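PDB 1M7S: catalase from Pseudomonas syringae, which uses heme to decompose hydrogen peroxide into water and oxygen, protecting the cell from the toxic effects of the peroxide. Local coordinates for residues P99-D104 / A227-K232; A195-N200 / G316-E321; D254-V259 / E284-Q289. All blocks are in the same frame, centred on the assembly; numbering follows the deposited sequence.

Interaction 1 of 3, residues P99-D104 / A227-K232; sequences PETLRD and AQVQSK
Thr-101 and Gln-230 carry the polar part of this contact through one short hydrogen bond, in which Thr-101 OG1 donates to Gln-230 OE1 at 2.7 Å. The hydroxyl approaches the amide oxygen from the flank, with a C=O...donor angle of 115°, and lies somewhat out of the carbonyl plane. Gln-230 reaches this far because its side chain is extended, with CG anti to the backbone N (chi1 -173°). The other end of the amide is held as well: Gln-230 NE2 donates to the backbone oxygen of Gln-230 in a neighbouring subunit, and the two bonds together should hold the amide in one rotation.

Van der Waals contacts accompany this bond. Thr-101 CG2 rests on Val-229 CG1 at 3.7 Å, and both side chains also touch His-236. Pro-99 CB and Leu-102 CD2 are carbons packed against the amide oxygen, the latter 3.9 Å from Gln-230 OE1.

Leu-102 N bonds to Pro-99 O at 3.3 Å and closes a type I beta turn that presents Thr-101 to the helix. The arrangement is that of a beta turn, in the loop between strands 82-90 and 107-114, docked on helix 223-232 at a subunit interface of the catalase tetramer.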
loop_
_atom_site.group_PDB
_atom_site.type_symbol
_atom_site.label_atom_id
_atom_site.label_comp_id
_atom_site.label_asym_id
_atom_site.label_seq_id
_atom_site.Cartn_x
_atom_site.Cartn_y
_atom_site.Cartn_z
ATOM N N PRO A 99 -9.349 10.279 24.670
ATOM C CA PRO A 99 -9.270 10.300 26.098
ATOM C C PRO A 99 -9.338 8.883 26.638
ATOM O O PRO A 99 -10.231 8.122 26.286
ATOM C CB PRO A 99 -10.491 11.098 26.639
ATOM C CG PRO A 99 -10.784 11.978 25.419
ATOM C CD PRO A 99 -10.444 11.160 24.169
ATOM N N GLU A 100 -8.439 8.522 27.552
ATOM C CA GLU A 100 -8.432 7.184 28.125
ATOM C C GLU A 100 -9.530 7.049 29.166
ATOM O O GLU A 100 -9.858 5.939 29.589
ATOM C CB GLU A 100 -6.994 6.822 28.602
ATOM C CG GLU A 100 -6.095 6.514 27.389
ATOM C CD GLU A 100 -4.648 6.262 27.755
ATOM O OE1 GLU A 100 -3.866 5.650 26.994
ATOM O OE2 GLU A 100 -4.174 6.679 28.843
ATOM N N THR A 101 -10.242 8.124 29.532
ATOM C CA THR A 101 -11.423 8.134 30.372
ATOM C C THR A 101 -12.720 7.762 29.662
ATOM O O THR A 101 -13.774 7.571 30.302
ATOM C CB THR A 101 -11.694 9.568 30.928
ATOM O OG1 THR A 101 -11.315 10.551 29.937
ATOM C CG2 THR A 101 -10.885 9.812 32.176
ATOM N N LEU A 102 -12.713 7.558 28.348
ATOM C CA LEU A 102 -13.958 7.219 27.652
ATOM C C LEU A 102 -14.445 5.831 28.071
ATOM O O LEU A 102 -13.626 4.915 28.249
ATOM C CB LEU A 102 -13.784 7.279 26.145
ATOM C CG LEU A 102 -13.442 8.674 25.567
ATOM C CD1 LEU A 102 -13.592 8.561 24.037
ATOM C CD2 LEU A 102 -14.330 9.748 26.126
ATOM N N ARG A 103 -15.734 5.732 28.289
ATOM C CA ARG A 103 -16.370 4.486 28.735
ATOM C C ARG A 103 -16.194 3.390 27.698
ATOM O O ARG A 103 -16.589 3.575 26.550
ATOM C CB ARG A 103 -17.875 4.721 28.993
ATOM C CG ARG A 103 -18.568 3.371 29.391
ATOM C CD ARG A 103 -20.063 3.704 29.652
ATOM N NE ARG A 103 -20.104 4.778 30.663
ATOM C CZ ARG A 103 -19.873 4.517 31.957
ATOM N NH1 ARG A 103 -19.593 3.325 32.506
ATOM N NH2 ARG A 103 -19.898 5.566 32.751
ATOM N N ASP A 104 -15.652 2.219 28.066
ATOM C CA ASP A 104 -15.460 1.143 27.086
ATOM C C ASP A 104 -14.911 -0.066 27.842
ATOM O O ASP A 104 -14.385 0.098 28.956
ATOM C CB ASP A 104 -14.283 1.563 26.172
ATOM C CG ASP A 104 -14.545 1.847 24.712
ATOM O OD1 ASP A 104 -13.581 2.257 23.979
ATOM O OD2 ASP A 104 -15.703 1.675 24.239
ATOM N N ALA A 227 -15.025 12.623 35.054
ATOM C CA ALA A 227 -15.013 13.996 34.506
ATOM C C ALA A 227 -13.863 14.786 35.091
ATOM O O ALA A 227 -13.110 15.529 34.433
ATOM C CB ALA A 227 -16.407 14.566 34.779
ATOM N N GLN A 228 -13.632 14.674 36.417
ATOM C CA GLN A 228 -12.515 15.345 37.059
ATOM C C GLN A 228 -11.183 14.927 36.466
ATOM O O GLN A 228 -10.353 15.792 36.180
ATOM C CB GLN A 228 -12.507 15.016 38.570
ATOM C CG GLN A 228 -11.544 15.910 39.328
ATOM C CD GLN A 228 -11.969 15.977 40.788
ATOM O OE1 GLN A 228 -13.140 15.866 41.174
ATOM N NE2 GLN A 228 -10.971 16.189 41.633
ATOM N N VAL A 229 -10.937 13.646 36.184
ATOM C CA VAL A 229 -9.692 13.179 35.587
ATOM C C VAL A 229 -9.546 13.695 34.155
ATOM O O VAL A 229 -8.524 14.295 33.769
ATOM C CB VAL A 229 -9.587 11.632 35.550
ATOM C CG1 VAL A 229 -8.441 11.122 34.664
ATOM C CG2 VAL A 229 -9.390 11.023 36.943
ATOM N N GLN A 230 -10.640 13.579 33.397
ATOM C CA GLN A 230 -10.665 13.967 31.984
ATOM C C GLN A 230 -10.429 15.455 31.799
ATOM O O GLN A 230 -9.931 15.950 30.773
ATOM C CB GLN A 230 -12.004 13.571 31.321
ATOM C CG GLN A 230 -12.001 13.819 29.791
ATOM C CD GLN A 230 -13.215 13.275 29.099
ATOM O OE1 GLN A 230 -13.435 12.049 29.201
ATOM N NE2 GLN A 230 -14.032 14.094 28.421
ATOM N N SER A 231 -10.805 16.233 32.809
ATOM C CA SER A 231 -10.599 17.691 32.754
ATOM C C SER A 231 -9.135 18.077 32.572
ATOM O O SER A 231 -8.801 19.123 31.985
ATOM C CB SER A 231 -11.156 18.359 34.017
ATOM O OG SER A 231 -10.329 18.144 35.146
ATOM N N LYS A 232 -8.225 17.305 33.123
ATOM C CA LYS A 232 -6.812 17.553 33.043
ATOM C C LYS A 232 -5.985 16.457 32.391
ATOM O O LYS A 232 -4.797 16.729 32.161
ATOM C CB LYS A 232 -6.196 17.686 34.446
ATOM C CG LYS A 232 -7.080 18.161 35.585
ATOM C CD LYS A 232 -6.601 19.465 36.198
ATOM C CE LYS A 232 -6.689 20.620 35.219
ATOM N NZ LYS A 232 -6.943 21.907 35.922
#

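Interaction 2 of 3, residues A195-N200 / G316-E321; sequences AYKLVN and GIEPSE
A short antiparallel strand pair at the edge of the large catalase beta-sheet joins strand 196-199, which also pairs with strand 205-214, to strand 317-319, just ahead of helix 323-339. That helix carries Tyr-332, probably the axial ligand of the heme iron, and the Tyr-196 side chain lies about 7 Å from the heme. Lys-197 and Glu-318 form the hydrogen-bonded pair: Lys-197 N donates to Glu-318 O and Glu-318 N to Lys-197 O, both at 2.8 Å. Val-199 N adds a bond to Gly-316 O at 3.0 Å; the same oxygen also bonds to Ser-72 OG.

On the face bearing Leu-198 and Ile-317, these two side chains lie side by side and point the same way, with Leu-198 CD2 4.0 Å from Ile-317 CG1. Lys-197 and Glu-318 share the other face. Lys-197 starts with CG anti to the backbone N (chi1 170°) and bends at chi3 (-52°), which brings its amine to Glu-321, where NZ meets the syn lone pair of OE2 in a 2.7 Å salt bridge. Glu-321 OE1 is bonded to Tyr-207, so both carboxylate oxygens have partners. A water accepts from Lys-197 NZ and lies within bonding distance of Glu-318 OE1 and Pro-319 O. Glu-318 does not pair directly with the amine, its OE1 being 4.3 Å from Lys-197 NZ; that oxygen bonds to Ser-393, while Val-199 CG1 lies over the flat face of the Glu-318 carboxylate, 3.7 Å from CD.

Beyond the paired residues, Ser-320 OG donates to Ala-195 O at 2.6 Å, its hydroxyl tilted 33° from the carbonyl plane, and accepts from Asp-322 N.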
loop_
_atom_site.group_PDB
_atom_site.type_symbol
_atom_site.label_atom_id
_atom_site.label_comp_id
_atom_site.label_asym_id
_atom_site.label_seq_id
_atom_site.Cartn_x
_atom_site.Cartn_y
_atom_site.Cartn_z
ATOM N N ALA A 195 -13.601 -20.040 25.918
ATOM C CA ALA A 195 -12.930 -21.260 26.331
ATOM C C ALA A 195 -11.960 -21.556 25.157
ATOM O O ALA A 195 -12.312 -21.390 23.983
ATOM C CB ALA A 195 -13.922 -22.428 26.324
ATOM N N TYR A 196 -10.715 -21.901 25.505
ATOM C CA TYR A 196 -9.706 -22.323 24.577
ATOM C C TYR A 196 -9.600 -23.872 24.788
ATOM O O TYR A 196 -10.068 -24.341 25.814
ATOM C CB TYR A 196 -8.326 -21.729 24.860
ATOM C CG TYR A 196 -8.258 -20.321 24.282
ATOM C CD1 TYR A 196 -8.877 -19.280 24.947
ATOM C CD2 TYR A 196 -7.620 -20.060 23.076
ATOM C CE1 TYR A 196 -8.865 -17.983 24.428
ATOM C CE2 TYR A 196 -7.568 -18.758 22.561
ATOM C CZ TYR A 196 -8.211 -17.752 23.241
ATOM O OH TYR A 196 -8.217 -16.452 22.755
ATOM N N LYS A 197 -9.080 -24.530 23.790
ATOM C CA LYS A 197 -8.979 -25.992 23.896
ATOM C C LYS A 197 -7.510 -26.312 24.147
ATOM O O LYS A 197 -6.652 -26.009 23.303
ATOM C CB LYS A 197 -9.535 -26.599 22.616
ATOM C CG LYS A 197 -9.385 -28.038 22.286
ATOM C CD LYS A 197 -9.654 -28.455 20.838
ATOM C CE LYS A 197 -11.000 -27.981 20.292
ATOM N NZ LYS A 197 -11.331 -28.788 19.057
ATOM N N LEU A 198 -7.226 -26.914 25.289
ATOM C CA LEU A 198 -5.878 -27.343 25.603
ATOM C C LEU A 198 -5.750 -28.843 25.233
ATOM O O LEU A 198 -6.658 -29.594 25.599
ATOM C CB LEU A 198 -5.516 -27.142 27.079
ATOM C CG LEU A 198 -5.491 -25.661 27.509
ATOM C CD1 LEU A 198 -4.900 -25.459 28.905
ATOM C CD2 LEU A 198 -4.720 -24.811 26.529
ATOM N N VAL A 199 -4.649 -29.175 24.609
ATOM C CA VAL A 199 -4.463 -30.566 24.171
ATOM C C VAL A 199 -3.177 -31.107 24.795
ATOM O O VAL A 199 -2.155 -30.418 24.912
ATOM C CB VAL A 199 -4.738 -30.795 22.691
ATOM C CG1 VAL A 199 -5.012 -29.540 21.860
ATOM C CG2 VAL A 199 -3.812 -31.771 21.995
ATOM N N ASN A 200 -3.325 -32.326 25.349
ATOM C CA ASN A 200 -2.193 -32.916 26.069
ATOM C C ASN A 200 -1.417 -33.850 25.170
ATOM O O ASN A 200 -1.802 -34.098 24.027
ATOM C CB ASN A 200 -2.700 -33.527 27.358
ATOM C CG ASN A 200 -3.504 -34.808 27.226
ATOM O OD1 ASN A 200 -3.512 -35.471 26.190
ATOM N ND2 ASN A 200 -4.221 -35.198 28.277
ATOM N N GLY A 316 -0.499 -27.744 21.646
ATOM C CA GLY A 316 -1.015 -27.837 23.003
ATOM C C GLY A 316 -2.124 -26.814 23.268
ATOM O O GLY A 316 -2.755 -26.841 24.314
ATOM N N ILE A 317 -2.296 -25.864 22.344
ATOM C CA ILE A 317 -3.297 -24.807 22.579
ATOM C C ILE A 317 -4.016 -24.609 21.261
ATOM O O ILE A 317 -3.362 -24.432 20.226
ATOM C CB ILE A 317 -2.682 -23.457 22.999
ATOM C CG1 ILE A 317 -1.731 -23.568 24.172
ATOM C CG2 ILE A 317 -3.851 -22.507 23.288
ATOM C CD1 ILE A 317 -1.056 -22.355 24.760
ATOM N N GLU A 318 -5.332 -24.707 21.272
ATOM C CA GLU A 318 -6.079 -24.550 20.008
ATOM C C GLU A 318 -7.339 -23.729 20.362
ATOM O O GLU A 318 -7.793 -23.668 21.500
ATOM C CB GLU A 318 -6.516 -25.922 19.479
ATOM C CG GLU A 318 -5.491 -26.938 19.041
ATOM C CD GLU A 318 -5.940 -28.258 18.472
ATOM O OE1 GLU A 318 -7.151 -28.520 18.229
ATOM O OE2 GLU A 318 -5.074 -29.148 18.225
ATOM N N PRO A 319 -7.973 -23.197 19.341
ATOM C CA PRO A 319 -9.276 -22.555 19.451
ATOM C C PRO A 319 -10.391 -23.578 19.720
ATOM O O PRO A 319 -10.329 -24.734 19.277
ATOM C CB PRO A 319 -9.538 -21.878 18.102
ATOM C CG PRO A 319 -8.669 -22.664 17.179
ATOM C CD PRO A 319 -7.523 -23.330 17.936
ATOM N N SER A 320 -11.355 -23.165 20.542
ATOM C CA SER A 320 -12.538 -24.002 20.775
ATOM C C SER A 320 -13.524 -23.648 19.655
ATOM O O SER A 320 -13.211 -22.782 18.814
ATOM C CB SER A 320 -13.143 -23.658 22.135
ATOM O OG SER A 320 -13.702 -22.335 21.980
ATOM N N GLU A 321 -14.718 -24.229 19.654
ATOM C CA GLU A 321 -15.742 -23.987 18.667
ATOM C C GLU A 321 -16.633 -22.815 18.998
ATOM O O GLU A 321 -17.657 -22.599 18.324
ATOM C CB GLU A 321 -16.602 -25.277 18.459
ATOM C CG GLU A 321 -15.738 -26.433 17.887
ATOM C CD GLU A 321 -14.770 -27.000 18.921
ATOM O OE1 GLU A 321 -15.023 -27.098 20.159
ATOM O OE2 GLU A 321 -13.611 -27.343 18.543
HETATM O O HOH W 1 -9.349 -26.885 17.762
#

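Interaction 3 of 3, residues D254-V259 / E284-Q289; sequences DLYVQV and EKKIGQ
Ile-287 and Gly-288 both face Leu-255, which makes a classic beta bulge in an antiparallel pair. The two bonds at the bulge differ: Ile-287 N points almost straight at Leu-255 O (2.7 Å), whereas Leu-255 N meets Gly-288 O from above the carbonyl plane. Val-257 and Lys-285 resume the normal pattern with two reciprocal backbone bonds.

Ile-287 also packs on the face of Leu-255 and Val-257. With chi1 at 61°, its CG1 branch is turned toward the neighbouring strand, bringing CD1 to both Leu-255 CD2 at 3.7 Å and Val-257 CG1 at 3.6 Å. Trp-212 and Phe-210 of the next strand add to this apolar patch.

On the other face, Lys-286 CB lies over the ring of Tyr-256, 4.0 Å from its centroid, in a CH-pi contact. The lysine chain then runs on past Asp-254, with CD 3.4 Å from Asp-254 OD2. Gln-289 NE2 donates to the syn side of Asp-254 OD1 at 2.9 Å, somewhat out of the carboxylate plane, the amide and carboxylate planes 15° apart. At the far end Glu-284 OE2 approaches Tyr-256 CB and bonds to His-211 and a water.

Strand 252-260, flanked by strands 205-214 and 284-295, thus belongs to the curled antiparallel sheet of the catalase beta-barrel, with Leu-255, Val-257 and Ile-287 forming an apolar patch on one face and Asp-254, Tyr-256, Lys-286 and Gln-289 on the other.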
loop_
_atom_site.group_PDB
_atom_site.type_symbol
_atom_site.label_atom_id
_atom_site.label_comp_id
_atom_site.label_asym_id
_atom_site.label_seq_id
_atom_site.Cartn_x
_atom_site.Cartn_y
_atom_site.Cartn_z
ATOM N N ASP A 254 -1.807 -12.855 38.652
ATOM C CA ASP A 254 -1.788 -14.309 38.767
ATOM C C ASP A 254 -2.698 -14.860 37.666
ATOM O O ASP A 254 -3.800 -14.312 37.464
ATOM C CB ASP A 254 -2.282 -14.785 40.130
ATOM C CG ASP A 254 -1.136 -14.797 41.166
ATOM O OD1 ASP A 254 0.037 -14.707 40.775
ATOM O OD2 ASP A 254 -1.455 -14.883 42.370
ATOM N N LEU A 255 -2.217 -15.871 36.958
ATOM C CA LEU A 255 -3.041 -16.520 35.924
ATOM C C LEU A 255 -3.757 -17.732 36.495
ATOM O O LEU A 255 -3.123 -18.651 37.053
ATOM C CB LEU A 255 -2.151 -16.954 34.745
ATOM C CG LEU A 255 -2.837 -17.627 33.553
ATOM C CD1 LEU A 255 -3.882 -16.651 32.951
ATOM C CD2 LEU A 255 -1.820 -18.068 32.529
ATOM N N TYR A 256 -5.076 -17.735 36.330
ATOM C CA TYR A 256 -5.919 -18.852 36.700
ATOM C C TYR A 256 -6.631 -19.510 35.511
ATOM O O TYR A 256 -7.008 -18.827 34.537
ATOM C CB TYR A 256 -6.987 -18.384 37.691
ATOM C CG TYR A 256 -6.498 -18.026 39.062
ATOM C CD1 TYR A 256 -5.959 -16.757 39.281
ATOM C CD2 TYR A 256 -6.584 -18.910 40.141
ATOM C CE1 TYR A 256 -5.508 -16.392 40.537
ATOM C CE2 TYR A 256 -6.124 -18.558 41.403
ATOM C CZ TYR A 256 -5.577 -17.306 41.578
ATOM O OH TYR A 256 -5.102 -16.900 42.794
ATOM N N VAL A 257 -6.905 -20.821 35.658
ATOM C CA VAL A 257 -7.699 -21.537 34.649
ATOM C C VAL A 257 -8.951 -22.179 35.253
ATOM O O VAL A 257 -8.959 -22.540 36.436
ATOM C CB VAL A 257 -6.979 -22.589 33.816
ATOM C CG1 VAL A 257 -5.909 -21.924 32.925
ATOM C CG2 VAL A 257 -6.360 -23.725 34.642
ATOM N N GLN A 258 -10.033 -22.253 34.453
ATOM C CA GLN A 258 -11.271 -22.945 34.784
ATOM C C GLN A 258 -11.343 -24.058 33.752
ATOM O O GLN A 258 -11.054 -23.790 32.567
ATOM C CB GLN A 258 -12.594 -22.152 34.703
ATOM C CG GLN A 258 -12.787 -21.213 35.874
ATOM C CD GLN A 258 -14.041 -20.387 35.580
ATOM O OE1 GLN A 258 -13.988 -19.644 34.589
ATOM N NE2 GLN A 258 -15.077 -20.490 36.390
ATOM N N VAL A 259 -11.551 -25.299 34.174
ATOM C CA VAL A 259 -11.432 -26.430 33.264
ATOM C C VAL A 259 -12.678 -27.268 33.160
ATOM O O VAL A 259 -13.211 -27.563 34.242
ATOM C CB VAL A 259 -10.286 -27.359 33.793
ATOM C CG1 VAL A 259 -9.996 -28.589 32.964
ATOM C CG2 VAL A 259 -8.984 -26.588 33.935
ATOM N N GLU A 284 -11.437 -22.315 40.050
ATOM C CA GLU A 284 -10.236 -21.805 39.369
ATOM C C GLU A 284 -8.946 -22.367 39.982
ATOM O O GLU A 284 -8.878 -22.553 41.190
ATOM C CB GLU A 284 -10.172 -20.276 39.476
ATOM C CG GLU A 284 -11.404 -19.614 38.840
ATOM C CD GLU A 284 -11.155 -18.108 38.866
ATOM O OE1 GLU A 284 -11.727 -17.483 39.775
ATOM O OE2 GLU A 284 -10.370 -17.591 38.040
ATOM N N LYS A 285 -7.917 -22.627 39.211
ATOM C CA LYS A 285 -6.629 -23.131 39.646
ATOM C C LYS A 285 -5.517 -22.189 39.164
ATOM O O LYS A 285 -5.468 -21.854 37.990
ATOM C CB LYS A 285 -6.386 -24.535 39.061
ATOM C CG LYS A 285 -4.950 -25.037 39.133
ATOM C CD LYS A 285 -4.752 -26.467 38.683
ATOM C CE LYS A 285 -3.296 -26.877 39.010
ATOM N NZ LYS A 285 -3.131 -28.362 38.954
ATOM N N LYS A 286 -4.667 -21.732 40.087
ATOM C CA LYS A 286 -3.582 -20.830 39.654
ATOM C C LYS A 286 -2.505 -21.575 38.899
ATOM O O LYS A 286 -2.083 -22.696 39.304
ATOM C CB LYS A 286 -2.976 -20.151 40.893
ATOM C CG LYS A 286 -1.844 -19.198 40.516
ATOM C CD LYS A 286 -1.577 -18.200 41.631
ATOM C CE LYS A 286 -1.084 -18.853 42.902
ATOM N NZ LYS A 286 -0.443 -20.175 42.706
ATOM N N ILE A 287 -2.033 -21.059 37.760
ATOM C CA ILE A 287 -1.021 -21.733 36.978
ATOM C C ILE A 287 0.238 -20.919 36.710
ATOM O O ILE A 287 1.163 -21.461 36.063
ATOM C CB ILE A 287 -1.557 -22.220 35.611
ATOM C CG1 ILE A 287 -2.075 -21.070 34.714
ATOM C CG2 ILE A 287 -2.663 -23.252 35.811
ATOM C CD1 ILE A 287 -2.309 -21.607 33.286
ATOM N N GLY A 288 0.303 -19.694 37.220
ATOM C CA GLY A 288 1.516 -18.898 36.969
ATOM C C GLY A 288 1.276 -17.437 37.410
ATOM O O GLY A 288 0.195 -17.072 37.857
ATOM N N GLN A 289 2.288 -16.636 37.087
ATOM C CA GLN A 289 2.282 -15.224 37.495
ATOM C C GLN A 289 3.054 -14.413 36.472
ATOM O O GLN A 289 4.113 -14.808 35.979
ATOM C CB GLN A 289 2.781 -14.975 38.922
ATOM C CG GLN A 289 2.806 -13.494 39.317
ATOM C CD GLN A 289 3.264 -13.332 40.775
ATOM O OE1 GLN A 289 4.427 -12.947 40.944
ATOM N NE2 GLN A 289 2.448 -13.537 41.789
HETATM O O HOH W 2 -10.043 -18.902 35.646
#

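How the interactions relate
From the N terminus, the chain first lays down the 99-104 turn, then strand 196-199, and only then helix 223-232, where interaction 1 closes. Because 195-200 lies inside that loop while its partner 316-321 comes much later, interactions 1 and 2 cross. Interaction 3 follows interaction 1 in series, closes the short loop between strands 252-260 and 284-295, and is nested within the loop that interaction 2 closes. Interactions 2 and 3 belong to one sheet, with strand 205-214 pairing with both 196-199 and 252-260. Interaction 1 lies on the opposite side of the chain's centre from interaction 2, about 38 Å away between centres, and ties a loop to a helix at a subunit interface.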